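PDB 2I2X: methyltransferase 1 from Methanosarcina barkeri, which methylates the cob(I)amide cofactor bound to its corrinoid partner protein MtaC, using methanol as the methyl donor in methanogenesis. Local coordinates for residues Y45-E50 and E56-E61; R64-V69 and I81-E86; E71-V76 and T332-C337; V315-E320 and T324-W329. One frame throughout, in Å; residues are numbered along the deposited sequence.

Interaction 1 of 4, residues Y45-E50 and E56-E61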
# COMPACT_ATOMS: atom_id res chain seq x y z
N TYR A 45 8.59 -2.64 -8.30
CA TYR A 45 9.22 -1.49 -7.61
C TYR A 45 9.91 -0.59 -8.62
O TYR A 45 10.31 -1.06 -9.67
CB TYR A 45 10.27 -1.97 -6.59
CG TYR A 45 11.06 -3.18 -7.07
CD1 TYR A 45 12.18 -3.04 -7.87
CD2 TYR A 45 10.67 -4.46 -6.72
CE1 TYR A 45 12.88 -4.16 -8.31
CE2 TYR A 45 11.35 -5.57 -7.15
CZ TYR A 45 12.45 -5.42 -7.94
OH TYR A 45 13.12 -6.55 -8.35
N ALA A 46 10.01 0.70 -8.30
CA ALA A 46 10.76 1.69 -9.08
C ALA A 46 11.67 2.43 -8.07
O ALA A 46 11.20 2.86 -7.01
CB ALA A 46 9.82 2.69 -9.76
N PRO A 47 12.96 2.56 -8.40
CA PRO A 47 13.84 3.35 -7.55
C PRO A 47 13.42 4.81 -7.52
O PRO A 47 12.62 5.25 -8.35
CB PRO A 47 15.22 3.16 -8.19
CG PRO A 47 14.98 2.70 -9.57
CD PRO A 47 13.66 1.98 -9.57
N ARG A 48 13.91 5.56 -6.54
CA ARG A 48 13.62 6.99 -6.48
C ARG A 48 14.43 7.71 -7.57
O ARG A 48 15.44 7.17 -8.00
CB ARG A 48 13.94 7.52 -5.08
CG ARG A 48 12.98 7.08 -4.01
CD ARG A 48 13.61 7.18 -2.65
NE ARG A 48 14.62 6.15 -2.39
CZ ARG A 48 15.10 5.87 -1.17
NH1 ARG A 48 14.64 6.52 -0.10
NH2 ARG A 48 16.01 4.91 -1.00
N PRO A 49 13.99 8.92 -8.02
CA PRO A 49 14.75 9.69 -9.04
C PRO A 49 16.24 9.82 -8.71
O PRO A 49 17.08 9.64 -9.60
CB PRO A 49 14.11 11.08 -9.00
CG PRO A 49 12.84 10.94 -8.31
CD PRO A 49 12.77 9.62 -7.59
N GLU A 50 16.56 10.10 -7.44
CA GLU A 50 17.94 10.25 -6.97
C GLU A 50 18.79 9.03 -7.27
O GLU A 50 19.99 9.17 -7.50
CB GLU A 50 18.03 10.50 -5.46
CG GLU A 50 17.11 11.55 -4.92
CD GLU A 50 15.81 10.95 -4.38
OE1 GLU A 50 15.86 10.15 -3.41
OE2 GLU A 50 14.76 11.29 -4.93
N GLU A 56 26.10 3.26 -9.54
CA GLU A 56 26.37 2.67 -8.24
C GLU A 56 25.23 2.94 -7.24
O GLU A 56 24.87 2.08 -6.44
CB GLU A 56 27.73 3.15 -7.70
CG GLU A 56 28.97 2.63 -8.52
CD GLU A 56 29.06 3.11 -10.04
OE1 GLU A 56 28.71 4.28 -10.40
OE2 GLU A 56 29.52 2.26 -10.86
N LYS A 57 24.66 4.14 -7.32
CA LYS A 57 23.49 4.51 -6.53
C LYS A 57 22.28 3.65 -6.92
O LYS A 57 21.49 3.26 -6.06
CB LYS A 57 23.16 6.00 -6.69
CG LYS A 57 23.97 6.94 -5.80
CD LYS A 57 24.07 8.35 -6.42
CE LYS A 57 24.53 9.39 -5.38
NZ LYS A 57 24.62 10.78 -5.94
N LEU A 58 22.15 3.37 -8.22
CA LEU A 58 21.10 2.51 -8.75
C LEU A 58 21.20 1.07 -8.25
O LEU A 58 20.23 0.52 -7.73
CB LEU A 58 21.16 2.53 -10.27
CG LEU A 58 19.88 2.15 -10.98
CD1 LEU A 58 18.67 2.87 -10.39
CD2 LEU A 58 20.00 2.44 -12.47
N ILE A 59 22.38 0.47 -8.42
CA ILE A 59 22.70 -0.85 -7.88
C ILE A 59 22.42 -0.90 -6.38
O ILE A 59 21.85 -1.86 -5.87
CB ILE A 59 24.18 -1.21 -8.16
CG1 ILE A 59 24.37 -1.52 -9.65
CG2 ILE A 59 24.62 -2.38 -7.28
CD1 ILE A 59 25.83 -1.68 -10.13
N LYS A 60 22.80 0.16 -5.69
CA LYS A 60 22.57 0.27 -4.26
C LYS A 60 21.07 0.23 -3.89
O LYS A 60 20.66 -0.54 -3.02
CB LYS A 60 23.26 1.54 -3.72
CG LYS A 60 23.20 1.70 -2.23
CD LYS A 60 23.79 0.50 -1.53
CE LYS A 60 23.80 0.71 -0.02
NZ LYS A 60 24.35 -0.53 0.65
N GLU A 61 20.27 1.05 -4.57
CA GLU A 61 18.83 1.11 -4.33
C GLU A 61 18.19 -0.28 -4.51
O GLU A 61 17.40 -0.72 -3.67
CB GLU A 61 18.18 2.15 -5.24
CG GLU A 61 16.70 2.37 -5.03
CD GLU A 61 16.40 3.55 -4.12
OE1 GLU A 61 17.14 3.73 -3.11
OE2 GLU A 61 15.42 4.31 -4.40
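R48 and E61 are the pair that ties the loop 45-50 to the helix 56-61, and the arginine can be followed outward from its backbone. Its CB, CG and CD run alongside one carboxylate oxygen, CB lying 3.6 Å from E61 OE2. The chain then bends at chi3 (-73°), which turns the guanidinium back to the glutamate. NE donates to E61 OE2 at 2.8 Å, on the syn lone pair, and NH2 donates to E61 OE1 at 2.7 Å. The grip is side-on, one nitrogen to each oxygen, with the two planes 27° apart. OE2 is held a second time, from its anti side, by R48 N at 2.9 Å in an almost straight bond, so the carboxylate is fixed by both backbone and side chain. Beside this polar clasp, P47 CB rests on E61 CG (3.6 Å) and P47 CG on L58 CD1 (3.8 Å). Replacing E61 with alanine is likely to leave the guanidinium without this countercharge, R48 N without its acceptor, and a gap beside the P47 ring. The arrangement belongs to a beta-alpha loop of the TIM barrel, the link from strand 40-43 into helix 55-76, folded back on the first turns of its own helix.

Interaction 2 of 4, residues R64-V69 and I81-E86; sequences RITTDV and IILETE. With K (potassium ion), chain S.
V69 and I81 make the tight part of this contact: V69 CG1 meets I81 CD1 at 3.6 Å, methyl against methyl, as the two side chains approach at a slant. V69 CG1 stands anti to the backbone N (chi1 175°), which turns that branch down to the strand. Two residues along, on the same side of the strand, L83 sends CD2 up to the helix, where T66 CG2 receives it at 3.8 Å with the side chains nearly perpendicular. The same CD2 passes V69 CB more loosely, at 4.2 Å. T66 keeps its hydroxyl occupied inside its own helix, OG1 being hydrogen-bonded to the carbonyl oxygen of Y62, and offers L83 mainly its methyl. Helix 64-69 runs almost antiparallel to strand 81-86, their axes 10.5 Å apart, as expected where the helix of a beta-alpha-beta crossover returns across the wall of a TIM barrel. Beyond L83 the packing thins out, and I65 CG2 stays 5.1 Å from L83 CD2. The strand there turns polar: E86, extended beyond CG, carries OE2 to 2.3 Å from the potassium ion, a site completed by E164 and E313. On the helix, R64 points elsewhere, pairing through NE with the C-terminal carboxylate of H258 in a neighbouring chain.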
# COMPACT_ATOMS: atom_id res chain seq x y z
N ARG A 64 18.90 -2.53 -1.74
CA ARG A 64 18.08 -2.25 -0.58
C ARG A 64 16.70 -2.88 -0.77
O ARG A 64 16.16 -3.47 0.17
CB ARG A 64 17.96 -0.74 -0.33
CG ARG A 64 19.19 -0.14 0.32
CD ARG A 64 19.18 1.38 0.24
NE ARG A 64 20.27 1.90 1.05
CZ ARG A 64 20.62 3.17 1.18
NH1 ARG A 64 19.97 4.13 0.53
NH2 ARG A 64 21.65 3.47 1.99
N ILE A 65 16.17 -2.78 -2.00
CA ILE A 65 14.86 -3.31 -2.35
C ILE A 65 14.87 -4.82 -2.11
O ILE A 65 13.99 -5.37 -1.44
CB ILE A 65 14.47 -2.95 -3.82
CG1 ILE A 65 14.13 -1.46 -3.97
CG2 ILE A 65 13.29 -3.77 -4.28
CD1 ILE A 65 14.21 -0.92 -5.42
N THR A 66 15.93 -5.47 -2.61
CA THR A 66 16.02 -6.91 -2.61
C THR A 66 16.15 -7.41 -1.18
O THR A 66 15.44 -8.34 -0.77
CB THR A 66 17.21 -7.41 -3.47
OG1 THR A 66 17.15 -6.80 -4.76
CG2 THR A 66 17.17 -8.91 -3.63
N THR A 67 17.04 -6.79 -0.42
CA THR A 67 17.18 -7.15 0.96
C THR A 67 15.85 -6.96 1.67
O THR A 67 15.43 -7.84 2.38
CB THR A 67 18.32 -6.37 1.63
OG1 THR A 67 19.56 -6.76 1.01
CG2 THR A 67 18.39 -6.65 3.13
N ASP A 68 15.18 -5.84 1.48
CA ASP A 68 13.93 -5.57 2.21
C ASP A 68 12.81 -6.60 1.98
O ASP A 68 12.12 -7.03 2.93
CB ASP A 68 13.42 -4.18 1.88
CG ASP A 68 14.23 -3.10 2.56
OD1 ASP A 68 15.19 -3.43 3.30
OD2 ASP A 68 13.91 -1.91 2.35
N VAL A 69 12.66 -6.99 0.73
CA VAL A 69 11.74 -8.02 0.30
C VAL A 69 12.09 -9.39 0.90
O VAL A 69 11.22 -10.04 1.49
CB VAL A 69 11.74 -8.15 -1.26
CG1 VAL A 69 10.88 -9.31 -1.69
CG2 VAL A 69 11.29 -6.85 -1.92
N ILE A 81 8.72 -16.42 -3.52
CA ILE A 81 8.57 -15.06 -3.96
C ILE A 81 9.31 -14.83 -5.27
O ILE A 81 10.38 -15.40 -5.48
CB ILE A 81 9.02 -14.09 -2.83
CG1 ILE A 81 8.44 -12.67 -3.05
CG2 ILE A 81 10.50 -14.16 -2.57
CD1 ILE A 81 9.32 -11.82 -3.78
N ILE A 82 8.75 -14.00 -6.15
CA ILE A 82 9.46 -13.59 -7.37
C ILE A 82 9.69 -12.09 -7.29
O ILE A 82 8.75 -11.35 -6.93
CB ILE A 82 8.62 -13.88 -8.62
CG1 ILE A 82 8.49 -15.38 -8.84
CG2 ILE A 82 9.22 -13.18 -9.83
CD1 ILE A 82 7.35 -15.79 -9.80
N LEU A 83 10.90 -11.63 -7.60
CA LEU A 83 11.15 -10.19 -7.74
C LEU A 83 11.16 -9.81 -9.23
O LEU A 83 11.81 -10.47 -10.06
CB LEU A 83 12.48 -9.79 -7.07
CG LEU A 83 12.57 -9.85 -5.52
CD1 LEU A 83 12.88 -11.27 -4.90
CD2 LEU A 83 13.58 -8.81 -4.99
N GLU A 84 10.41 -8.77 -9.58
CA GLU A 84 10.47 -8.29 -10.93
C GLU A 84 11.08 -6.89 -10.99
O GLU A 84 10.53 -5.93 -10.44
CB GLU A 84 9.10 -8.30 -11.63
CG GLU A 84 9.19 -7.66 -13.04
CD GLU A 84 7.89 -7.49 -13.77
OE1 GLU A 84 6.80 -7.74 -13.19
OE2 GLU A 84 7.94 -7.08 -14.95
N THR A 85 12.20 -6.78 -11.71
CA THR A 85 12.84 -5.50 -11.99
C THR A 85 12.50 -5.01 -13.39
O THR A 85 12.97 -5.56 -14.38
CB THR A 85 14.39 -5.60 -11.85
OG1 THR A 85 14.72 -6.20 -10.59
CG2 THR A 85 15.04 -4.25 -11.93
N GLU A 86 11.67 -3.97 -13.47
CA GLU A 86 11.40 -3.31 -14.74
C GLU A 86 12.45 -2.28 -14.99
O GLU A 86 12.43 -1.25 -14.36
CB GLU A 86 10.05 -2.62 -14.72
CG GLU A 86 8.91 -3.60 -14.59
CD GLU A 86 7.56 -2.97 -14.65
OE1 GLU A 86 7.24 -2.09 -13.81
OE2 GLU A 86 6.77 -3.36 -15.54
K K S . 4.92 -2.12 -16.27

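Interaction 3 of 4, residues E71-V76 and T332-C337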
# COMPACT_ATOMS: atom_id res chain seq x y z
N GLU A 71 13.93 -10.21 3.44
CA GLU A 71 13.85 -10.15 4.87
C GLU A 71 12.38 -10.29 5.28
O GLU A 71 12.04 -11.15 6.09
CB GLU A 71 14.51 -8.85 5.37
CG GLU A 71 14.59 -8.68 6.89
CD GLU A 71 15.39 -9.79 7.61
OE1 GLU A 71 16.24 -10.47 6.96
OE2 GLU A 71 15.15 -9.95 8.84
N ARG A 72 11.50 -9.51 4.67
CA ARG A 72 10.11 -9.60 5.05
C ARG A 72 9.52 -10.98 4.84
O ARG A 72 8.79 -11.47 5.69
CB ARG A 72 9.25 -8.58 4.31
CG ARG A 72 7.84 -8.56 4.93
CD ARG A 72 7.89 -7.89 6.35
NE ARG A 72 6.80 -6.96 6.33
CZ ARG A 72 6.86 -5.67 6.57
NH1 ARG A 72 7.96 -5.10 7.02
NH2 ARG A 72 5.77 -4.96 6.42
N MET A 73 9.81 -11.59 3.70
CA MET A 73 9.23 -12.88 3.36
C MET A 73 9.57 -13.90 4.43
O MET A 73 8.70 -14.67 4.83
CB MET A 73 9.68 -13.36 1.98
CG MET A 73 9.16 -12.55 0.78
SD MET A 73 7.38 -12.24 0.81
CE MET A 73 6.91 -13.66 -0.04
N VAL A 74 10.81 -13.90 4.92
CA VAL A 74 11.22 -14.93 5.87
C VAL A 74 10.68 -14.60 7.27
O VAL A 74 10.40 -15.50 8.05
CB VAL A 74 12.78 -15.25 5.84
CG1 VAL A 74 13.24 -15.68 4.41
CG2 VAL A 74 13.59 -14.07 6.33
N GLN A 75 10.51 -13.31 7.55
CA GLN A 75 9.96 -12.89 8.83
C GLN A 75 8.49 -13.26 8.97
O GLN A 75 8.00 -13.40 10.08
CB GLN A 75 10.13 -11.38 9.05
CG GLN A 75 11.56 -10.95 9.34
CD GLN A 75 12.08 -11.29 10.74
OE1 GLN A 75 11.44 -12.00 11.52
NE2 GLN A 75 13.27 -10.79 11.06
N VAL A 76 7.78 -13.44 7.87
CA VAL A 76 6.35 -13.71 7.98
C VAL A 76 6.05 -15.16 7.60
O VAL A 76 4.90 -15.63 7.68
CB VAL A 76 5.48 -12.65 7.21
CG1 VAL A 76 3.98 -12.88 7.44
CG2 VAL A 76 5.87 -11.25 7.62
N THR A 332 1.15 -8.18 1.59
CA THR A 332 -0.22 -8.32 1.08
C THR A 332 -0.30 -9.35 -0.09
O THR A 332 -1.15 -10.26 -0.09
CB THR A 332 -0.80 -6.95 0.67
OG1 THR A 332 -0.51 -5.96 1.69
CG2 THR A 332 -2.26 -7.03 0.49
N LEU A 333 0.60 -9.23 -1.06
CA LEU A 333 0.62 -10.19 -2.16
C LEU A 333 0.79 -11.60 -1.63
O LEU A 333 0.02 -12.51 -1.99
CB LEU A 333 1.77 -9.89 -3.15
CG LEU A 333 1.72 -8.58 -3.92
CD1 LEU A 333 3.01 -8.33 -4.55
CD2 LEU A 333 0.58 -8.56 -4.96
N ALA A 334 1.78 -11.80 -0.77
CA ALA A 334 2.05 -13.14 -0.28
C ALA A 334 0.86 -13.71 0.51
O ALA A 334 0.59 -14.91 0.47
CB ALA A 334 3.31 -13.18 0.55
N TYR A 335 0.14 -12.84 1.21
CA TYR A 335 -1.01 -13.31 1.94
C TYR A 335 -2.15 -13.66 0.97
O TYR A 335 -2.85 -14.65 1.18
CB TYR A 335 -1.45 -12.25 2.96
CG TYR A 335 -0.88 -12.42 4.36
CD1 TYR A 335 -1.09 -13.61 5.08
CD2 TYR A 335 -0.18 -11.39 4.97
CE1 TYR A 335 -0.60 -13.77 6.37
CE2 TYR A 335 0.33 -11.55 6.26
CZ TYR A 335 0.12 -12.74 6.96
OH TYR A 335 0.59 -12.88 8.27
N ASP A 336 -2.33 -12.85 -0.07
CA ASP A 336 -3.33 -13.15 -1.11
C ASP A 336 -3.00 -14.52 -1.67
O ASP A 336 -3.90 -15.32 -1.88
CB ASP A 336 -3.33 -12.11 -2.25
CG ASP A 336 -3.91 -10.78 -1.84
OD1 ASP A 336 -4.72 -10.75 -0.90
OD2 ASP A 336 -3.55 -9.74 -2.44
N CYS A 337 -1.71 -14.78 -1.89
CA CYS A 337 -1.32 -16.09 -2.38
C CYS A 337 -1.61 -17.18 -1.35
O CYS A 337 -2.07 -18.26 -1.73
CB CYS A 337 0.14 -16.13 -2.85
SG CYS A 337 0.47 -15.17 -4.43
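M73 lays the flank of its terminal methyl against A334 CB, and V76 meets Y335 crosswise; these two pairings join the last turns of helix 55-76 to helix 325-345. The methionine chain, bent at chi2 (-48°) and chi3 (-90°), sets SD and CE beside A334. CE is nearest, 3.7 Å from A334 CB, with SD a little further back at 4.2 Å. The second pair is turned differently. V76 and Y335 cross at about a right angle, and V76 CG1 approaches the phenol end obliquely, 3.5 Å from Y335 OH and 3.9 Å from Y335 CZ. The tyrosine is also engaged beyond the valine: F78 packs edge-to-face with its ring, and Y335 OH is hydrogen-bonded to the carbonyl oxygen of D297 of the second subunit. The two helices lie outside the barrel wall, M73 and A334 both packing on P41 of strand 40-43. Nearby polar groups look elsewhere, R72 forming a salt bridge with E331, and Q75 NE2 giving a bond of 3.0 Å to E71 OE2 within its own helix, away from helix 332-337. The chemistry is therefore that of a buried, apolar contact at the subunit boundary, with the one polar atom at the seam, Y335 OH, satisfied across it.

Interaction 4 of 4, residues V315-E320 and T324-W329; sequences VEYHGE and TTVQCW. With ZN (zinc ion), chain R.
H318, whose carbonyl oxygen takes the N-H of T325, and E320, which packs on C328, are the zinc ligands of this segment. H318 NE2 at 2.0 Å and E320 OE2 at 1.8 Å hold the ion, and H318 and E320 of the second subunit complete the site. Behind the imidazole, E316 OE2 accepts from H318 ND1 at 2.7 Å on its anti lone pair, fixing the ring's rotation. T325 N donates to H318 O at 2.9 Å, nearly in line with the carbonyl bond, and E320 CB lies 3.9 Å from C328 SG. The fold is a small beta hairpin, G319 and T324 forming an antiparallel non-hydrogen-bonded pair, that runs straight into helix 325-345; H318 stands just before its first strand. T324 is at the N-cap position but its side chain makes no capping bond; Q327 OE1 accepts from T324 N at 2.8 Å. V315 CG2 and T325 OG1 come tip to tip. With CG anti to the backbone N (chi1 -179°), the Y317 ring lies obliquely beside T324 and V326, its CE1 3.8 Å from V326 CG2, and D68 OD2 is a probable partner of its hydroxyl. Loss of that ring to an alanine is likely to strip T324 and V326 of this packing.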
# COMPACT_ATOMS: atom_id res chain seq x y z
N VAL A 315 5.46 0.26 -7.48
CA VAL A 315 5.38 1.25 -6.43
C VAL A 315 6.78 1.85 -6.29
O VAL A 315 7.79 1.14 -6.48
CB VAL A 315 4.94 0.59 -5.10
CG1 VAL A 315 6.02 -0.42 -4.58
CG2 VAL A 315 4.57 1.66 -4.02
N GLU A 316 6.84 3.13 -5.95
CA GLU A 316 8.13 3.76 -5.64
C GLU A 316 8.72 3.18 -4.37
O GLU A 316 8.01 2.97 -3.40
CB GLU A 316 8.01 5.27 -5.48
CG GLU A 316 9.38 5.90 -5.25
CD GLU A 316 9.30 7.36 -5.00
OE1 GLU A 316 9.74 8.11 -5.90
OE2 GLU A 316 8.76 7.75 -3.92
N TYR A 317 10.02 2.93 -4.37
CA TYR A 317 10.67 2.50 -3.16
C TYR A 317 10.80 3.67 -2.17
O TYR A 317 11.60 4.59 -2.39
CB TYR A 317 12.04 1.92 -3.49
CG TYR A 317 12.78 1.41 -2.28
CD1 TYR A 317 12.24 0.38 -1.49
CD2 TYR A 317 14.03 1.93 -1.94
CE1 TYR A 317 12.92 -0.11 -0.36
CE2 TYR A 317 14.75 1.44 -0.81
CZ TYR A 317 14.17 0.41 -0.03
OH TYR A 317 14.84 -0.06 1.07
N HIS A 318 9.99 3.66 -1.11
CA HIS A 318 10.11 4.65 -0.05
C HIS A 318 9.54 4.16 1.29
O HIS A 318 9.00 3.05 1.36
CB HIS A 318 9.55 6.03 -0.47
CG HIS A 318 8.06 6.08 -0.67
ND1 HIS A 318 7.49 6.43 -1.88
CD2 HIS A 318 7.03 5.86 0.19
CE1 HIS A 318 6.17 6.42 -1.76
NE2 HIS A 318 5.86 6.06 -0.52
N GLY A 319 9.68 4.97 2.34
CA GLY A 319 9.24 4.60 3.69
C GLY A 319 7.74 4.73 3.91
O GLY A 319 7.14 5.70 3.42
N GLU A 320 7.12 3.76 4.59
CA GLU A 320 5.72 3.84 5.06
C GLU A 320 5.75 3.54 6.58
O GLU A 320 6.78 3.06 7.06
CB GLU A 320 4.86 2.74 4.39
CG GLU A 320 4.65 2.82 2.88
CD GLU A 320 4.02 4.12 2.39
OE1 GLU A 320 3.37 4.82 3.20
OE2 GLU A 320 4.22 4.46 1.20
N THR A 324 9.21 -0.64 4.57
CA THR A 324 9.48 -0.11 3.26
C THR A 324 8.37 -0.57 2.30
O THR A 324 7.78 -1.62 2.41
CB THR A 324 10.89 -0.47 2.85
OG1 THR A 324 11.57 0.72 2.47
CG2 THR A 324 10.91 -1.48 1.80
N THR A 325 8.04 0.31 1.40
CA THR A 325 6.98 0.09 0.45
C THR A 325 6.96 -1.31 -0.20
O THR A 325 5.87 -1.92 -0.36
CB THR A 325 7.13 1.19 -0.57
OG1 THR A 325 5.90 1.40 -1.21
CG2 THR A 325 8.22 0.89 -1.54
N VAL A 326 8.14 -1.85 -0.52
CA VAL A 326 8.25 -3.17 -1.12
C VAL A 326 7.91 -4.25 -0.12
O VAL A 326 7.45 -5.35 -0.49
CB VAL A 326 9.67 -3.45 -1.78
CG1 VAL A 326 9.88 -2.59 -3.07
CG2 VAL A 326 10.83 -3.29 -0.78
N GLN A 327 8.14 -3.93 1.15
CA GLN A 327 7.73 -4.83 2.22
C GLN A 327 6.24 -4.83 2.46
O GLN A 327 5.65 -5.88 2.57
CB GLN A 327 8.48 -4.51 3.51
CG GLN A 327 9.95 -4.84 3.44
CD GLN A 327 10.69 -4.26 4.62
OE1 GLN A 327 10.33 -3.18 5.11
NE2 GLN A 327 11.76 -4.95 5.07
N CYS A 328 5.62 -3.67 2.52
CA CYS A 328 4.18 -3.66 2.77
C CYS A 328 3.44 -4.42 1.67
O CYS A 328 2.63 -5.29 1.95
CB CYS A 328 3.65 -2.23 2.84
SG CYS A 328 4.61 -1.12 3.87
N TRP A 329 3.75 -4.10 0.40
CA TRP A 329 3.02 -4.69 -0.71
C TRP A 329 3.38 -6.15 -0.92
O TRP A 329 2.50 -6.93 -1.27
CB TRP A 329 3.14 -3.88 -1.98
CG TRP A 329 2.43 -2.57 -1.89
CD1 TRP A 329 2.98 -1.34 -1.56
CD2 TRP A 329 1.04 -2.33 -2.10
NE1 TRP A 329 2.01 -0.37 -1.57
CE2 TRP A 329 0.81 -0.95 -1.90
CE3 TRP A 329 -0.04 -3.15 -2.43
CZ2 TRP A 329 -0.45 -0.37 -2.01
CZ3 TRP A 329 -1.31 -2.58 -2.56
CH2 TRP A 329 -1.50 -1.19 -2.34
ZN ZN R . 3.99 5.81 0.09

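Helix 55-76 is the common thread: interactions 1, 2 and 3 follow one another along it, while interaction 4 packs against its side. Interactions 1 and 2 touch where Y45 OH lies 2.8 Å from T85 OG1. The loop of interaction 1 pairs with interaction 4 in strand fashion, A46 N to V315 O and A46 O to Y317 N, both at 2.9 Å. I81 CG1 meets M73 CE at 3.5 Å, joining interactions 2 and 3. The E316 side chain lies about 6 Å from bound corrinoid, that of P47 about 7 Å. The zinc of interaction 4 bridges subunits and is distinct from the one held by E164, C220 and C269; E164 also shares the potassium with E86.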